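Local coordinates for N-acetylglucosamine-6-phosphate deacetylase (Mycobacterium smegmatis, PDB 6FV4), which probably removes the acetyl group from N-acetylglucosamine-6-phosphate, as a metal-dependent amidohydrolase of the NagA family, at residues P66-T71 with A350-A355; Y266-T270 with L345-Q349. The protein carries 1 engineered substitution. One frame throughout, in Å; residues are numbered along the deposited sequence.

How the contacts relate
Helix 339-357 serves both contacts with successive parts of its length, residues 345-349 in contact 2 and 350-355 in contact 1, and the two centres lie 13 Å apart. Both are buried. Contact 1 is nearer the centre of the chain, about 7 Å from it against 14 Å, and buries 368 Å²; there a strand lies close against the kinked helix, joined by one backbone bond and apolar packing. Contact 2 buries 158 Å² between two more distant peripheral helices, with Thr270 partly exposed, and is bridged mainly by polar side-chain ends. At the junction, Asn353 N probably donates to Arg348 O, the two atoms 2.7 Å apart.

Contact 1 of 2, residues P66-T71 with A350-A355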
loop_
_atom_site.group_PDB
_atom_site.type_symbol
_atom_site.label_atom_id
_atom_site.label_comp_id
_atom_site.label_asym_id
_atom_site.label_seq_id
_atom_site.Cartn_x
_atom_site.Cartn_y
_atom_site.Cartn_z
ATOM N N PRO B 66 6.216 -26.810 2.785
ATOM C CA PRO B 66 5.649 -27.401 1.564
ATOM C C PRO B 66 6.509 -27.032 0.361
ATOM O O PRO B 66 7.268 -26.058 0.382
ATOM C CB PRO B 66 4.251 -26.779 1.462
ATOM C CG PRO B 66 4.004 -26.070 2.796
ATOM C CD PRO B 66 5.351 -25.762 3.360
ATOM N N GLY B 67 6.403 -27.839 -0.691
ATOM C CA GLY B 67 7.157 -27.541 -1.898
ATOM C C GLY B 67 6.796 -26.168 -2.437
ATOM O O GLY B 67 5.651 -25.718 -2.323
ATOM N N PHE B 68 7.793 -25.482 -3.007
ATOM C CA PHE B 68 7.528 -24.188 -3.619
ATOM C C PHE B 68 6.727 -24.367 -4.910
ATOM O O PHE B 68 6.895 -25.350 -5.635
ATOM C CB PHE B 68 8.838 -23.442 -3.908
ATOM C CG PHE B 68 9.699 -23.201 -2.677
ATOM C CD1 PHE B 68 11.064 -23.465 -2.713
ATOM C CD2 PHE B 68 9.156 -22.693 -1.507
ATOM C CE1 PHE B 68 11.877 -23.234 -1.606
ATOM C CE2 PHE B 68 9.974 -22.464 -0.378
ATOM C CZ PHE B 68 11.329 -22.742 -0.440
ATOM N N VAL B 69 5.834 -23.409 -5.171
ATOM C CA VAL B 69 4.928 -23.403 -6.316
ATOM C C VAL B 69 5.267 -22.164 -7.135
ATOM O O VAL B 69 4.795 -21.059 -6.829
ATOM C CB VAL B 69 3.457 -23.392 -5.883
ATOM C CG1 VAL B 69 2.535 -23.394 -7.114
ATOM C CG2 VAL B 69 3.161 -24.575 -4.966
ATOM N N ASP B 70 6.099 -22.323 -8.164
ATOM C CA ASP B 70 6.520 -21.206 -9.012
ATOM C C ASP B 70 5.585 -21.114 -10.206
ATOM O O ASP B 70 5.606 -21.981 -11.091
ATOM C CB ASP B 70 7.969 -21.382 -9.456
ATOM C CG ASP B 70 8.566 -20.106 -10.030
ATOM O OD1 ASP B 70 9.777 -20.128 -10.369
ATOM O OD2 ASP B 70 7.840 -19.086 -10.141
ATOM N N THR B 71 4.755 -20.076 -10.234
ATOM C CA THR B 71 3.704 -19.968 -11.235
ATOM C C THR B 71 4.071 -19.056 -12.398
ATOM O O THR B 71 3.209 -18.745 -13.225
ATOM C CB THR B 71 2.400 -19.485 -10.598
ATOM O OG1 THR B 71 2.620 -18.238 -9.920
ATOM C CG2 THR B 71 1.892 -20.521 -9.595
ATOM N N ALA B 350 4.841 -18.392 -1.072
ATOM C CA ALA B 350 5.626 -19.193 -2.004
ATOM C C ALA B 350 4.991 -20.540 -2.316
ATOM O O ALA B 350 5.444 -21.214 -3.252
ATOM C CB ALA B 350 7.037 -19.435 -1.455
ATOM N N CYS B 351 3.970 -20.943 -1.549
ATOM C CA CYS B 351 3.383 -22.275 -1.640
ATOM C C CYS B 351 1.863 -22.232 -1.774
ATOM O O CYS B 351 1.314 -22.783 -2.736
ATOM C CB CYS B 351 3.770 -23.127 -0.420
ATOM S SG CYS B 351 5.541 -23.072 0.073
ATOM N N VAL B 352 1.157 -21.591 -0.848
ATOM C CA VAL B 352 -0.305 -21.708 -0.831
ATOM C C VAL B 352 -0.970 -20.711 -1.768
ATOM O O VAL B 352 -1.796 -21.089 -2.610
ATOM C CB VAL B 352 -0.851 -21.569 0.602
ATOM C CG1 VAL B 352 -2.366 -21.789 0.588
ATOM C CG2 VAL B 352 -0.163 -22.558 1.527
ATOM N N ASN B 353 -0.643 -19.434 -1.638
ATOM C CA ASN B 353 -1.290 -18.409 -2.455
ATOM C C ASN B 353 -1.141 -18.674 -3.940
ATOM O O ASN B 353 -2.134 -18.516 -4.669
ATOM C CB ASN B 353 -0.735 -17.019 -2.113
ATOM C CG ASN B 353 -0.921 -16.662 -0.640
ATOM O OD1 ASN B 353 -1.661 -17.330 0.063
ATOM N ND2 ASN B 353 -0.250 -15.601 -0.182
ATOM N N PRO B 354 0.047 -19.001 -4.464
ATOM C CA PRO B 354 0.136 -19.205 -5.917
ATOM C C PRO B 354 -0.607 -20.440 -6.390
ATOM O O PRO B 354 -1.170 -20.427 -7.490
ATOM C CB PRO B 354 1.643 -19.310 -6.170
ATOM C CG PRO B 354 2.255 -19.604 -4.862
ATOM C CD PRO B 354 1.381 -18.991 -3.833
ATOM N N ALA B 355 -0.587 -21.526 -5.616
ATOM C CA ALA B 355 -1.317 -22.719 -6.029
ATOM C C ALA B 355 -2.809 -22.437 -6.072
ATOM O O ALA B 355 -3.519 -22.890 -6.986
ATOM C CB ALA B 355 -1.008 -23.886 -5.089
#
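Val69 N donates to Ala350 O at 2.9 Å with an N-H...O angle of 173°, so the backbone of strand 63-76 is tied directly to helix 339-357. The strand belongs to the parallel barrel of the amidohydrolase fold and carries, just beyond this segment, the zinc ligands His72 and His74. Pro354, four residues on, has no N-H to offer Ala350 O, which leaves the carbonyl for Val69 N; a wider pi-type turn at 350-352 and a kink at Pro354 accompany this. The local axes come within 6.4 Å, inclined at 42°.

Val69 is the central side chain on the strand. With CG1 anti to its backbone N (chi1 -180°), that methyl is directed at Ala355, while Val69 CG2 lies 3.4 Å from Cys351 O, a buried carbonyl without a polar partner. The Pro354 ring packs against Val69 O through CG, and its CB meets Thr71 CG2 at 3.6 Å, these two side chains crossing at about a right angle. At the other end Cys351 SG lies against the 66-67 backbone, 3.5 Å from Pro66 O, and touches the Phe68 ring at CD2. Cys351 SG is 5.2 Å from the Phe68 ring centroid, an oblique sulfur-aromatic approach. Phe68 also meets the Phe328 ring of helix 324-334. Asp70 points away from helix 339-357, and its OD1 is hydrogen-bonded to Thr282 OG1. Beside the sulfur contact, Phe68 CD2 touches Ala350 CB at 3.9 Å.

Contact 2 of 2, residues Y266-T270 with L345-Q349; sequences YRHIT and LAVRQ
A side-chain bridge between two outer helices of the amidohydrolase barrel, 263-273 and 339-357, is built from Tyr266, Thr270 and Gln349. The local axes stay 13.7 Å apart at 82°, so long side chains must span the gap. Tyr266 OH donates to Gln349 OE1 at 2.6 Å, striking a lone pair in the carbonyl plane with a C=O...O angle of 128°. Gln349 OE1 also lies in the plane of the Tyr266 ring, at its edge, and the ring and amide planes are turned 68° from each other. Gln349 reaches this point because its chain is extended beyond CG.

The same amide offers NE2 to Thr270 OG1 in a weak bond of 3.4 Å, so both of its ends are engaged by the opposite helix. Thr270 OG1 in turn donates to Tyr266 O at 2.8 Å, and Thr270 N reaches that carbonyl from the opposite face of its plane. Alongside, Thr270 CG2 and Leu345 CD2 meet tip to tip at 3.6 Å.

Leu278 of strand 278-281 touches both Thr270 and Gln349, while Tyr266 packs on Ala331 of helix 324-334 and Met254 of strand 251-255.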
loop_
_atom_site.group_PDB
_atom_site.type_symbol
_atom_site.label_atom_id
_atom_site.label_comp_id
_atom_site.label_asym_id
_atom_site.label_seq_id
_atom_site.Cartn_x
_atom_site.Cartn_y
_atom_site.Cartn_z
ATOM N N TYR B 266 8.002 -4.543 -1.461
ATOM C CA TYR B 266 7.432 -5.850 -1.132
ATOM C C TYR B 266 6.744 -5.822 0.234
ATOM O O TYR B 266 5.692 -6.449 0.428
ATOM C CB TYR B 266 8.530 -6.915 -1.165
ATOM C CG TYR B 266 8.223 -8.141 -0.334
ATOM C CD1 TYR B 266 7.310 -9.100 -0.786
ATOM C CD2 TYR B 266 8.843 -8.351 0.891
ATOM C CE1 TYR B 266 7.013 -10.222 -0.020
ATOM C CE2 TYR B 266 8.557 -9.468 1.664
ATOM C CZ TYR B 266 7.644 -10.405 1.198
ATOM O OH TYR B 266 7.349 -11.520 1.949
ATOM N N ARG B 267 7.343 -5.122 1.198
ATOM C CA ARG B 267 6.717 -4.943 2.511
ATOM C C ARG B 267 5.438 -4.124 2.411
ATOM O O ARG B 267 4.417 -4.470 3.015
ATOM C CB ARG B 267 7.697 -4.254 3.469
ATOM C CG ARG B 267 8.475 -5.170 4.366
ATOM C CD ARG B 267 9.087 -4.409 5.569
ATOM N NE ARG B 267 9.794 -3.177 5.190
ATOM C CZ ARG B 267 11.037 -3.129 4.715
ATOM N NH1 ARG B 267 11.731 -4.247 4.526
ATOM N NH2 ARG B 267 11.591 -1.957 4.415
ATOM N N HIS B 268 5.500 -2.992 1.710
ATOM C CA HIS B 268 4.321 -2.156 1.484
ATOM C C HIS B 268 3.157 -2.954 0.898
ATOM O O HIS B 268 2.014 -2.853 1.361
ATOM C CB HIS B 268 4.707 -1.016 0.539
ATOM C CG HIS B 268 3.587 -0.072 0.230
ATOM N ND1 HIS B 268 3.121 0.855 1.140
ATOM C CD2 HIS B 268 2.852 0.100 -0.892
ATOM C CE1 HIS B 268 2.141 1.552 0.591
ATOM N NE2 HIS B 268 1.959 1.113 -0.645
ATOM N N ILE B 269 3.426 -3.732 -0.149
ATOM C CA ILE B 269 2.347 -4.478 -0.791
ATOM C C ILE B 269 1.843 -5.578 0.133
ATOM O O ILE B 269 0.630 -5.789 0.265
ATOM C CB ILE B 269 2.805 -5.019 -2.160
ATOM C CG1 ILE B 269 3.062 -3.854 -3.120
ATOM C CG2 ILE B 269 1.735 -5.966 -2.767
ATOM C CD1 ILE B 269 1.873 -2.892 -3.281
ATOM N N THR B 270 2.752 -6.292 0.798
ATOM C CA THR B 270 2.306 -7.294 1.757
ATOM C C THR B 270 1.430 -6.660 2.825
ATOM O O THR B 270 0.372 -7.199 3.166
ATOM C CB THR B 270 3.499 -7.990 2.406
ATOM O OG1 THR B 270 4.301 -8.618 1.400
ATOM C CG2 THR B 270 3.021 -9.029 3.400
ATOM N N LEU B 345 4.458 -16.442 6.838
ATOM C CA LEU B 345 4.022 -15.634 5.710
ATOM C C LEU B 345 4.655 -16.128 4.412
ATOM O O LEU B 345 3.968 -16.285 3.403
ATOM C CB LEU B 345 4.372 -14.171 5.953
ATOM C CG LEU B 345 4.047 -13.213 4.810
ATOM C CD1 LEU B 345 2.555 -13.175 4.558
ATOM C CD2 LEU B 345 4.610 -11.814 5.127
ATOM N N ALA B 346 5.966 -16.390 4.433
ATOM C CA ALA B 346 6.667 -16.798 3.224
ATOM C C ALA B 346 6.113 -18.113 2.681
ATOM O O ALA B 346 6.017 -18.293 1.462
ATOM C CB ALA B 346 8.166 -16.905 3.511
ATOM N N VAL B 347 5.696 -19.026 3.568
ATOM C CA VAL B 347 5.115 -20.281 3.094
ATOM C C VAL B 347 3.792 -20.026 2.380
ATOM O O VAL B 347 3.498 -20.638 1.344
ATOM C CB VAL B 347 4.962 -21.277 4.258
ATOM C CG1 VAL B 347 3.996 -22.393 3.876
ATOM C CG2 VAL B 347 6.299 -21.865 4.607
ATOM N N ARG B 348 2.974 -19.116 2.902
ATOM C CA ARG B 348 1.759 -18.733 2.185
ATOM C C ARG B 348 2.091 -18.136 0.819
ATOM O O ARG B 348 1.467 -18.478 -0.192
ATOM C CB ARG B 348 0.961 -17.733 3.011
ATOM C CG ARG B 348 0.005 -18.367 4.014
ATOM C CD ARG B 348 -0.316 -17.389 5.135
ATOM N NE ARG B 348 -1.592 -17.698 5.792
ATOM C CZ ARG B 348 -1.731 -18.511 6.834
ATOM N NH1 ARG B 348 -0.671 -19.110 7.368
ATOM N NH2 ARG B 348 -2.933 -18.725 7.353
ATOM N N GLN B 349 3.075 -17.236 0.771
ATOM C CA GLN B 349 3.350 -16.531 -0.477
ATOM C C GLN B 349 4.050 -17.408 -1.507
ATOM O O GLN B 349 3.918 -17.158 -2.713
ATOM C CB GLN B 349 4.199 -15.298 -0.199
ATOM C CG GLN B 349 3.463 -14.254 0.618
ATOM C CD GLN B 349 4.336 -13.079 0.933
ATOM O OE1 GLN B 349 5.565 -13.209 0.961
ATOM N NE2 GLN B 349 3.717 -11.912 1.152
#